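Local coordinates for possible sortase-like protein (Corynebacterium diphtheriae, PDB 5UUS), which is a putative class E sortase, probably a membrane-anchored cysteine transpeptidase that joins proteins to the cell wall, at residues 132-137 against 144-149; 122-127 against 155-160; 185-190 against 208-213. One frame throughout, in Å; residues are numbered along the deposited sequence.

Interaction 1 of 3, residues 132-137 against 144-149. With EDO (1,2-ethanediol), chain G.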
loop_
_atom_site.group_PDB
_atom_site.type_symbol
_atom_site.label_atom_id
_atom_site.label_comp_id
_atom_site.label_asym_id
_atom_site.label_seq_id
_atom_site.Cartn_x
_atom_site.Cartn_y
_atom_site.Cartn_z
ATOM N N GLN A 132 13.608 2.760 -19.496
ATOM C CA GLN A 132 12.166 2.551 -19.545
ATOM C C GLN A 132 11.538 2.694 -18.165
ATOM O O GLN A 132 10.442 3.223 -18.027
ATOM C CB GLN A 132 11.836 1.187 -20.126
ATOM C CG GLN A 132 10.349 0.925 -20.225
ATOM C CD GLN A 132 10.069 -0.428 -20.831
ATOM O OE1 GLN A 132 10.907 -1.328 -20.772
ATOM N NE2 GLN A 132 8.895 -0.578 -21.435
ATOM N N ARG A 133 12.235 2.193 -17.153
ATOM C CA ARG A 133 11.791 2.292 -15.758
ATOM C C ARG A 133 11.681 3.763 -15.347
ATOM O O ARG A 133 10.695 4.188 -14.719
ATOM C CB ARG A 133 12.777 1.531 -14.855
ATOM C CG ARG A 133 12.507 1.544 -13.362
ATOM C CD ARG A 133 13.360 0.456 -12.692
ATOM N NE ARG A 133 13.358 0.535 -11.234
ATOM C CZ ARG A 133 12.444 -0.014 -10.441
ATOM N NH1 ARG A 133 11.422 -0.672 -10.971
ATOM N NH2 ARG A 133 12.532 0.113 -9.105
ATOM N N TYR A 134 12.688 4.539 -15.736
ATOM C CA TYR A 134 12.724 5.958 -15.440
ATOM C C TYR A 134 11.552 6.686 -16.088
ATOM O O TYR A 134 10.828 7.434 -15.441
ATOM C CB TYR A 134 14.040 6.567 -15.927
ATOM C CG TYR A 134 14.170 8.044 -15.604
ATOM C CD1 TYR A 134 13.977 9.005 -16.582
ATOM C CD2 TYR A 134 14.469 8.470 -14.311
ATOM C CE1 TYR A 134 14.102 10.348 -16.288
ATOM C CE2 TYR A 134 14.596 9.810 -14.008
ATOM C CZ TYR A 134 14.409 10.749 -14.999
ATOM O OH TYR A 134 14.531 12.094 -14.714
ATOM N N ASP A 135 11.378 6.462 -17.382
ATOM C CA ASP A 135 10.303 7.094 -18.115
ATOM C C ASP A 135 8.945 6.719 -17.527
ATOM O O ASP A 135 8.039 7.550 -17.460
ATOM C CB ASP A 135 10.358 6.706 -19.594
ATOM C CG ASP A 135 11.608 7.216 -20.292
ATOM O OD1 ASP A 135 12.180 8.246 -19.857
ATOM O OD2 ASP A 135 12.005 6.580 -21.294
ATOM N N GLU A 136 8.794 5.473 -17.108
ATOM C CA GLU A 136 7.520 5.066 -16.518
ATOM C C GLU A 136 7.306 5.744 -15.163
ATOM O O GLU A 136 6.186 6.163 -14.827
ATOM C CB GLU A 136 7.444 3.546 -16.375
ATOM C CG GLU A 136 7.325 2.832 -17.711
ATOM C CD GLU A 136 7.388 1.325 -17.588
ATOM O OE1 GLU A 136 7.595 0.817 -16.464
ATOM O OE2 GLU A 136 7.242 0.649 -18.626
ATOM N N ALA A 137 8.383 5.861 -14.397
ATOM C CA ALA A 137 8.310 6.469 -13.084
ATOM C C ALA A 137 8.043 7.967 -13.199
ATOM O O ALA A 137 7.319 8.550 -12.380
ATOM C CB ALA A 137 9.578 6.193 -12.315
ATOM N N GLU A 144 13.004 13.395 -8.451
ATOM C CA GLU A 144 13.845 12.804 -7.414
ATOM C C GLU A 144 13.453 11.350 -7.090
ATOM O O GLU A 144 14.312 10.471 -7.009
ATOM C CB GLU A 144 13.791 13.664 -6.147
ATOM C CG GLU A 144 14.356 15.086 -6.343
ATOM C CD GLU A 144 13.412 16.055 -7.096
ATOM O OE1 GLU A 144 12.195 15.777 -7.236
ATOM O OE2 GLU A 144 13.903 17.108 -7.558
ATOM N N GLN A 145 12.163 11.088 -6.892
ATOM C CA GLN A 145 11.723 9.701 -6.735
ATOM C C GLN A 145 12.088 8.836 -7.950
ATOM O O GLN A 145 12.544 7.708 -7.796
ATOM C CB GLN A 145 10.218 9.641 -6.492
ATOM C CG GLN A 145 9.821 10.099 -5.086
ATOM C CD GLN A 145 8.317 10.103 -4.920
ATOM O OE1 GLN A 145 7.597 10.526 -5.817
ATOM N NE2 GLN A 145 7.839 9.645 -3.765
ATOM N N ALA A 146 11.889 9.367 -9.152
ATOM C CA ALA A 146 12.206 8.602 -10.355
ATOM C C ALA A 146 13.673 8.190 -10.375
ATOM O O ALA A 146 14.006 7.073 -10.817
ATOM C CB ALA A 146 11.861 9.395 -11.593
ATOM N N GLU A 147 14.556 9.074 -9.906
ATOM C CA GLU A 147 15.982 8.745 -9.888
ATOM C C GLU A 147 16.270 7.669 -8.877
ATOM O O GLU A 147 17.009 6.732 -9.179
ATOM C CB GLU A 147 16.846 9.965 -9.595
ATOM C CG GLU A 147 16.869 10.947 -10.744
ATOM C CD GLU A 147 17.794 12.129 -10.493
ATOM O OE1 GLU A 147 18.763 11.974 -9.710
ATOM O OE2 GLU A 147 17.548 13.211 -11.077
ATOM N N ARG A 148 15.694 7.797 -7.684
ATOM C CA ARG A 148 15.844 6.759 -6.658
ATOM C C ARG A 148 15.308 5.393 -7.110
ATOM O O ARG A 148 15.902 4.360 -6.829
ATOM C CB ARG A 148 15.133 7.175 -5.373
ATOM C CG ARG A 148 15.573 8.503 -4.815
ATOM C CD ARG A 148 14.966 8.677 -3.419
ATOM N NE ARG A 148 15.703 7.867 -2.451
ATOM C CZ ARG A 148 15.391 7.737 -1.163
ATOM N NH1 ARG A 148 16.164 7.009 -0.381
ATOM N NH2 ARG A 148 14.313 8.325 -0.659
ATOM N N ILE A 149 14.180 5.402 -7.814
ATOM C CA ILE A 149 13.591 4.179 -8.365
ATOM C C ILE A 149 14.472 3.566 -9.444
ATOM O O ILE A 149 14.567 2.335 -9.565
ATOM C CB ILE A 149 12.178 4.456 -8.940
ATOM C CG1 ILE A 149 11.182 4.725 -7.785
ATOM C CG2 ILE A 149 11.711 3.311 -9.862
ATOM C CD1 ILE A 149 9.875 5.392 -8.228
HETATM C C1 EDO G . 20.426 7.852 -1.760
HETATM O O1 EDO G . 21.634 7.509 -2.463
HETATM C C2 EDO G . 19.282 8.168 -2.733
HETATM O O2 EDO G . 18.586 6.977 -3.150
#
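The carbonyl oxygen of Ile-149 is gripped twice by one side chain, the guanidinium of Arg-133. Arg-133 NE donates the shorter bond, 2.7 Å to Ile-149 O with 146° at the hydrogen, and Arg-133 NH2 adds a weak second one at 3.0 Å to the same oxygen. NE comes from above the carbonyl plane and not along a lone pair. The chain of Arg-133 is extended from CG to NE, with CG trans to the backbone N (chi1 179°), a shape that carries the group across to the neighbouring helix. There the two side chains meet at about a right angle, and Ile-149 CG2 sits over one face of the guanidinium, 3.4 Å from Arg-133 NH2.

The rest of the interface is apolar. Ala-137 CB and Ala-146 CB touch at 4.0 Å where the helices are nearest, and Ile-149 CD1 packs beside Ala-137. Tyr-134 lays the CE2 side of its ring obliquely against Ala-146 CB at 3.7 Å, with Glu-147 CG bordering it. The short axes run nearly antiparallel, at 151° and 8.9 Å apart, as in a helical hairpin.

Arg-133 NH2 also donates to Val-157 O, so the buried guanidinium joins the carbonyl of Ile-149 to the loop that follows helix 143-151. Its positive charge is therefore probably stabilised in part by the dipoles of main-chain carbonyls.

Interaction 2 of 3, residues 122-127 against 155-160. With ACT (acetate ion), chain F.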
loop_
_atom_site.group_PDB
_atom_site.type_symbol
_atom_site.label_atom_id
_atom_site.label_comp_id
_atom_site.label_asym_id
_atom_site.label_seq_id
_atom_site.Cartn_x
_atom_site.Cartn_y
_atom_site.Cartn_z
ATOM N N ARG A 122 1.264 5.066 -5.455
ATOM C CA ARG A 122 1.183 4.729 -6.870
ATOM C C ARG A 122 2.067 3.530 -7.186
ATOM O O ARG A 122 3.210 3.447 -6.735
ATOM C CB ARG A 122 1.539 5.949 -7.701
ATOM C CG ARG A 122 0.501 7.046 -7.501
ATOM C CD ARG A 122 0.306 7.870 -8.733
ATOM N NE ARG A 122 -0.728 8.881 -8.539
ATOM C CZ ARG A 122 -1.890 8.889 -9.178
ATOM N NH1 ARG A 122 -2.174 7.950 -10.084
ATOM N NH2 ARG A 122 -2.761 9.848 -8.935
ATOM N N VAL A 123 1.493 2.571 -7.908
ATOM C CA VAL A 123 2.194 1.343 -8.245
ATOM C C VAL A 123 3.522 1.658 -8.935
ATOM O O VAL A 123 3.593 2.476 -9.877
ATOM C CB VAL A 123 1.311 0.435 -9.134
ATOM C CG1 VAL A 123 2.090 -0.794 -9.580
ATOM C CG2 VAL A 123 0.039 0.024 -8.370
ATOM N N MET A 124 4.587 1.043 -8.440
ATOM C CA MET A 124 5.921 1.303 -8.980
ATOM C C MET A 124 6.148 0.596 -10.320
ATOM O O MET A 124 5.413 -0.319 -10.657
ATOM C CB MET A 124 6.971 0.868 -7.955
ATOM C CG MET A 124 7.041 1.898 -6.741
ATOM S SD MET A 124 8.098 1.235 -5.451
ATOM C CE MET A 124 9.703 1.212 -6.258
ATOM N N PRO A 125 7.175 0.997 -11.079
ATOM C CA PRO A 125 7.419 0.285 -12.355
ATOM C C PRO A 125 7.576 -1.243 -12.220
ATOM O O PRO A 125 8.263 -1.741 -11.322
ATOM C CB PRO A 125 8.717 0.924 -12.862
ATOM C CG PRO A 125 8.696 2.308 -12.265
ATOM C CD PRO A 125 8.082 2.141 -10.894
ATOM N N VAL A 126 6.933 -1.976 -13.132
ATOM C CA VAL A 126 6.924 -3.428 -13.131
ATOM C C VAL A 126 7.870 -4.003 -14.218
ATOM O O VAL A 126 7.721 -3.697 -15.391
ATOM C CB VAL A 126 5.483 -3.944 -13.354
ATOM C CG1 VAL A 126 5.451 -5.465 -13.391
ATOM C CG2 VAL A 126 4.543 -3.392 -12.267
ATOM N N ASP A 127 8.857 -4.793 -13.793
ATOM C CA ASP A 127 9.746 -5.568 -14.663
ATOM C C ASP A 127 10.729 -4.722 -15.490
ATOM O O ASP A 127 11.764 -5.225 -15.927
ATOM C CB ASP A 127 8.939 -6.475 -15.621
ATOM C CG ASP A 127 8.173 -7.573 -14.902
ATOM O OD1 ASP A 127 8.496 -7.876 -13.736
ATOM O OD2 ASP A 127 7.250 -8.144 -15.520
ATOM N N GLU A 155 16.192 1.010 -6.643
ATOM C CA GLU A 155 16.477 0.432 -7.961
ATOM C C GLU A 155 16.053 -1.047 -8.044
ATOM O O GLU A 155 15.485 -1.484 -9.040
ATOM C CB GLU A 155 17.963 0.575 -8.296
ATOM C CG GLU A 155 18.380 -0.290 -9.495
ATOM C CD GLU A 155 19.810 0.000 -9.961
ATOM O OE1 GLU A 155 20.511 0.819 -9.307
ATOM O OE2 GLU A 155 20.214 -0.588 -10.991
ATOM N N HIS A 156 16.283 -1.801 -6.976
ATOM C CA HIS A 156 15.971 -3.236 -6.957
ATOM C C HIS A 156 14.477 -3.553 -6.711
ATOM O O HIS A 156 14.080 -4.708 -6.721
ATOM C CB HIS A 156 16.807 -3.913 -5.875
ATOM C CG HIS A 156 16.400 -3.525 -4.487
ATOM N ND1 HIS A 156 16.751 -2.316 -3.916
ATOM C CD2 HIS A 156 15.641 -4.166 -3.566
ATOM C CE1 HIS A 156 16.235 -2.243 -2.701
ATOM N NE2 HIS A 156 15.541 -3.343 -2.475
ATOM N N VAL A 157 13.652 -2.541 -6.478
ATOM C CA VAL A 157 12.279 -2.806 -6.028
ATOM C C VAL A 157 11.315 -2.870 -7.199
ATOM O O VAL A 157 11.008 -1.859 -7.812
ATOM C CB VAL A 157 11.789 -1.735 -5.025
ATOM C CG1 VAL A 157 10.363 -2.072 -4.555
ATOM C CG2 VAL A 157 12.760 -1.625 -3.828
ATOM N N ASN A 158 10.865 -4.084 -7.512
ATOM C CA ASN A 158 9.909 -4.339 -8.590
ATOM C C ASN A 158 8.485 -4.040 -8.110
ATOM O O ASN A 158 8.113 -4.445 -7.017
ATOM C CB ASN A 158 10.038 -5.815 -9.041
ATOM C CG ASN A 158 9.446 -6.079 -10.409
ATOM O OD1 ASN A 158 8.699 -5.268 -10.959
ATOM N ND2 ASN A 158 9.775 -7.259 -10.974
ATOM N N GLY A 159 7.694 -3.327 -8.904
ATOM C CA GLY A 159 6.317 -3.027 -8.515
ATOM C C GLY A 159 5.423 -4.253 -8.341
ATOM O O GLY A 159 4.437 -4.185 -7.624
ATOM N N ARG A 160 5.737 -5.364 -9.018
ATOM C CA ARG A 160 4.982 -6.609 -8.822
ATOM C C ARG A 160 5.848 -7.824 -9.151
ATOM O O ARG A 160 6.585 -7.823 -10.135
ATOM C CB ARG A 160 3.702 -6.634 -9.670
ATOM C CG ARG A 160 2.803 -7.897 -9.454
ATOM C CD ARG A 160 1.465 -7.794 -10.210
ATOM N NE ARG A 160 1.700 -7.420 -11.603
ATOM C CZ ARG A 160 1.111 -6.401 -12.223
ATOM N NH1 ARG A 160 0.200 -5.686 -11.581
ATOM N NH2 ARG A 160 1.424 -6.104 -13.486
HETATM C C ACT F . 12.700 -9.826 -9.852
HETATM O O ACT F . 12.058 -10.903 -9.773
HETATM O OXT ACT F . 11.998 -8.794 -9.761
HETATM C CH3 ACT F . 14.199 -9.784 -10.044
HETATM O O HOH W 1 6.528 -9.212 -12.476
#
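Met-124, Val-126 and Gly-159 bury the most surface here, and they meet where the chain leaving strand 117-123 passes the loop ahead of strand 160-163. Gly-159 lies against the backbone of 124-126: its N donates to Pro-125 O at 2.9 Å, while its CA points a hydrogen at Met-124 O. Gly-159 CA lies 3.6 Å from Met-124 O, so the two backbones pack directly on each other.

Met-124 reaches toward Val-157. Its chain turns at the last torsion (chi3 66°) and brings Met-124 CE 3.8 Å from Val-157 CG1, the two side chains crossing at a slant. Val-126 turns its branches to Gly-159 and Arg-160, CG2 against the backbone of both, and CG1 4.1 Å from Arg-160 NH2; the guanidinium itself is bound through NH1 to Leu-104 O.

Asn-158 ties the loop to Asp-127 with both ends of its amide. Asn-158 OD1 accepts from Asp-127 N at 2.9 Å, and ND2 gives an almost straight bond (174°) of 3.1 Å to Asp-127 OD1, which lies in the amide plane although the carboxylate is turned 68° from it. This pairing fixes the amide's rotation. A water donates to both Asp-127 OD1 and Arg-160 O, and an acetate, probably from the crystallisation liquor, takes a further bond from Asn-158 ND2.

Met-124 and Gly-159 also share backbone bonds with His-208, so this is a junction of two connecting segments at strand 204-216 of the sortase beta-barrel.

Interaction 3 of 3, residues 185-190 against 208-213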
loop_
_atom_site.group_PDB
_atom_site.type_symbol
_atom_site.label_atom_id
_atom_site.label_comp_id
_atom_site.label_asym_id
_atom_site.label_seq_id
_atom_site.Cartn_x
_atom_site.Cartn_y
_atom_site.Cartn_z
ATOM N N GLY A 185 15.377 8.847 5.622
ATOM C CA GLY A 185 15.739 8.932 4.220
ATOM C C GLY A 185 14.871 8.091 3.293
ATOM O O GLY A 185 14.990 8.179 2.069
ATOM N N MET A 186 13.986 7.279 3.866
ATOM C CA MET A 186 13.144 6.389 3.058
ATOM C C MET A 186 11.933 7.097 2.455
ATOM O O MET A 186 11.408 8.050 3.027
ATOM C CB MET A 186 12.658 5.220 3.900
ATOM C CG MET A 186 13.758 4.280 4.360
ATOM S SD MET A 186 13.044 3.125 5.543
ATOM C CE MET A 186 14.479 2.110 5.837
ATOM N N GLU A 187 11.521 6.641 1.276
ATOM C CA GLU A 187 10.184 6.937 0.761
ATOM C C GLU A 187 9.141 6.161 1.568
ATOM O O GLU A 187 9.467 5.241 2.308
ATOM C CB GLU A 187 10.073 6.558 -0.725
ATOM C CG GLU A 187 11.103 7.248 -1.609
ATOM C CD GLU A 187 10.925 8.775 -1.631
ATOM O OE1 GLU A 187 9.767 9.257 -1.591
ATOM O OE2 GLU A 187 11.949 9.480 -1.689
ATOM N N GLY A 188 7.882 6.533 1.411
ATOM C CA GLY A 188 6.813 5.712 1.905
ATOM C C GLY A 188 6.505 4.645 0.857
ATOM O O GLY A 188 6.260 4.943 -0.323
ATOM N N ILE A 189 6.511 3.396 1.300
ATOM C CA ILE A 189 6.085 2.301 0.455
ATOM C C ILE A 189 4.806 1.678 0.986
ATOM O O ILE A 189 4.621 1.584 2.198
ATOM C CB ILE A 189 7.182 1.232 0.369
ATOM C CG1 ILE A 189 8.383 1.826 -0.366
ATOM C CG2 ILE A 189 6.664 -0.030 -0.396
ATOM C CD1 ILE A 189 8.173 1.936 -1.863
ATOM N N MET A 190 3.912 1.266 0.082
ATOM C CA MET A 190 2.816 0.399 0.484
ATOM C C MET A 190 2.985 -0.970 -0.214
ATOM O O MET A 190 3.263 -1.044 -1.420
ATOM C CB MET A 190 1.455 1.008 0.142
ATOM C CG MET A 190 0.274 0.070 0.485
ATOM S SD MET A 190 -1.339 0.790 0.107
ATOM C CE MET A 190 -2.426 -0.571 0.596
ATOM N N HIS A 208 4.235 -3.493 -4.948
ATOM C CA HIS A 208 4.775 -2.332 -4.227
ATOM C C HIS A 208 4.311 -1.050 -4.903
ATOM O O HIS A 208 4.349 -0.919 -6.139
ATOM C CB HIS A 208 6.319 -2.346 -4.183
ATOM C CG HIS A 208 6.908 -3.428 -3.336
ATOM N ND1 HIS A 208 6.581 -3.598 -1.999
ATOM C CD2 HIS A 208 7.823 -4.390 -3.620
ATOM C CE1 HIS A 208 7.267 -4.615 -1.504
ATOM N NE2 HIS A 208 8.025 -5.116 -2.473
ATOM N N ALA A 209 3.869 -0.109 -4.089
ATOM C CA ALA A 209 3.493 1.212 -4.557
ATOM C C ALA A 209 4.216 2.243 -3.660
ATOM O O ALA A 209 4.461 1.992 -2.477
ATOM C CB ALA A 209 1.957 1.385 -4.487
ATOM N N MET A 210 4.542 3.392 -4.226
ATOM C CA MET A 210 5.290 4.416 -3.525
ATOM C C MET A 210 4.403 5.636 -3.251
ATOM O O MET A 210 3.603 6.058 -4.104
ATOM C CB MET A 210 6.537 4.818 -4.331
ATOM C CG MET A 210 7.341 5.953 -3.689
ATOM S SD MET A 210 8.917 6.293 -4.501
ATOM C CE MET A 210 9.816 4.763 -4.115
ATOM N N LEU A 211 4.589 6.214 -2.065
ATOM C CA LEU A 211 3.769 7.322 -1.559
ATOM C C LEU A 211 4.063 8.631 -2.281
ATOM O O LEU A 211 5.227 9.054 -2.359
ATOM C CB LEU A 211 4.005 7.498 -0.052
ATOM C CG LEU A 211 3.247 8.598 0.707
ATOM C CD1 LEU A 211 1.788 8.188 0.881
ATOM C CD2 LEU A 211 3.895 8.776 2.083
ATOM N N THR A 212 3.005 9.277 -2.778
ATOM C CA THR A 212 3.132 10.525 -3.541
ATOM C C THR A 212 2.334 11.664 -2.897
ATOM O O THR A 212 2.623 12.832 -3.132
ATOM C CB THR A 212 2.649 10.364 -5.015
ATOM O OG1 THR A 212 1.258 10.020 -5.027
ATOM C CG2 THR A 212 3.438 9.251 -5.746
ATOM N N GLU A 213 1.315 11.315 -2.120
ATOM C CA GLU A 213 0.549 12.305 -1.342
ATOM C C GLU A 213 0.237 11.802 0.054
ATOM O O GLU A 213 -0.078 10.623 0.233
ATOM C CB GLU A 213 -0.777 12.642 -2.005
ATOM C CG GLU A 213 -0.745 13.354 -3.313
ATOM C CD GLU A 213 -2.170 13.611 -3.814
ATOM O OE1 GLU A 213 -2.899 14.429 -3.191
ATOM O OE2 GLU A 213 -2.569 12.966 -4.812
HETATM O O HOH W 2 7.327 8.678 -0.576
#
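Met-210 extends with CG trans to its backbone N and then bends at the thioether (chi3 -67°), while Glu-187 folds at chi2 (-64°); together these turns lay the aliphatic part of the glutamate against the methionine's end. Glu-187 CG lies 3.7 Å from Met-210 SD, and the methyl CE touches both CB and CG of Glu-187. Ile-189 CD1 approaches the same methyl, Met-210 CE, to 4.0 Å, and Ile-189 CG2 leans obliquely toward the ring of His-208, whose own nitrogens bond to Thr-191 and Glu-176.

The backbones form an antiparallel ladder. Met-190 and Ala-209 are a hydrogen-bonded pair: Met-190 N donates to Ala-209 O at 2.7 Å, and Ala-209 N returns a bond of 2.9 Å to Met-190 O. Ile-189 and Met-210 form the adjacent non-hydrogen-bonded pair. Next comes Leu-211 N, which donates to Gly-188 O over 2.7 Å. Leu-211 CB rests on Gly-188 O, 3.4 Å away.

Beyond that last rung a water takes over, accepting from Gly-188 N at 3.0 Å and donating to Leu-211 O and to Glu-187 OE1. The short segments are inclined at 137°, and the strands belong to the hairpin of 188-193 and 204-216 in the sortase barrel.

Glu-187 OE2 forms a salt bridge with Arg-148, and Glu-187 OE1 also accepts from Gln-145. The Glu-187 carboxylate is thus met by charge, amide and water, and it is probably ionised despite the apolar surface along its stem.

Overall arrangement
From the N terminus, the chain runs through the early barrel strands to strand 117-123, whose exit opens interaction 2. Before that contact closes at 155-160, the chain makes helices 130-137 and 143-151, and their pairing in interaction 1 is nested within the larger loop. Arg-133 reaches Val-157 and so ties the inner contact to the outer one. Interaction 3 follows in series, closing the hairpin of strands 188-193 and 204-216. Strand 204-216 also lies beside 117-123, and backbone bonds from Arg-122 to Met-210 and from Gly-159 to His-208 join interactions 2 and 3. Arg-148, bonded to Gly-185 and Glu-187, secures the helical pair to the barrel.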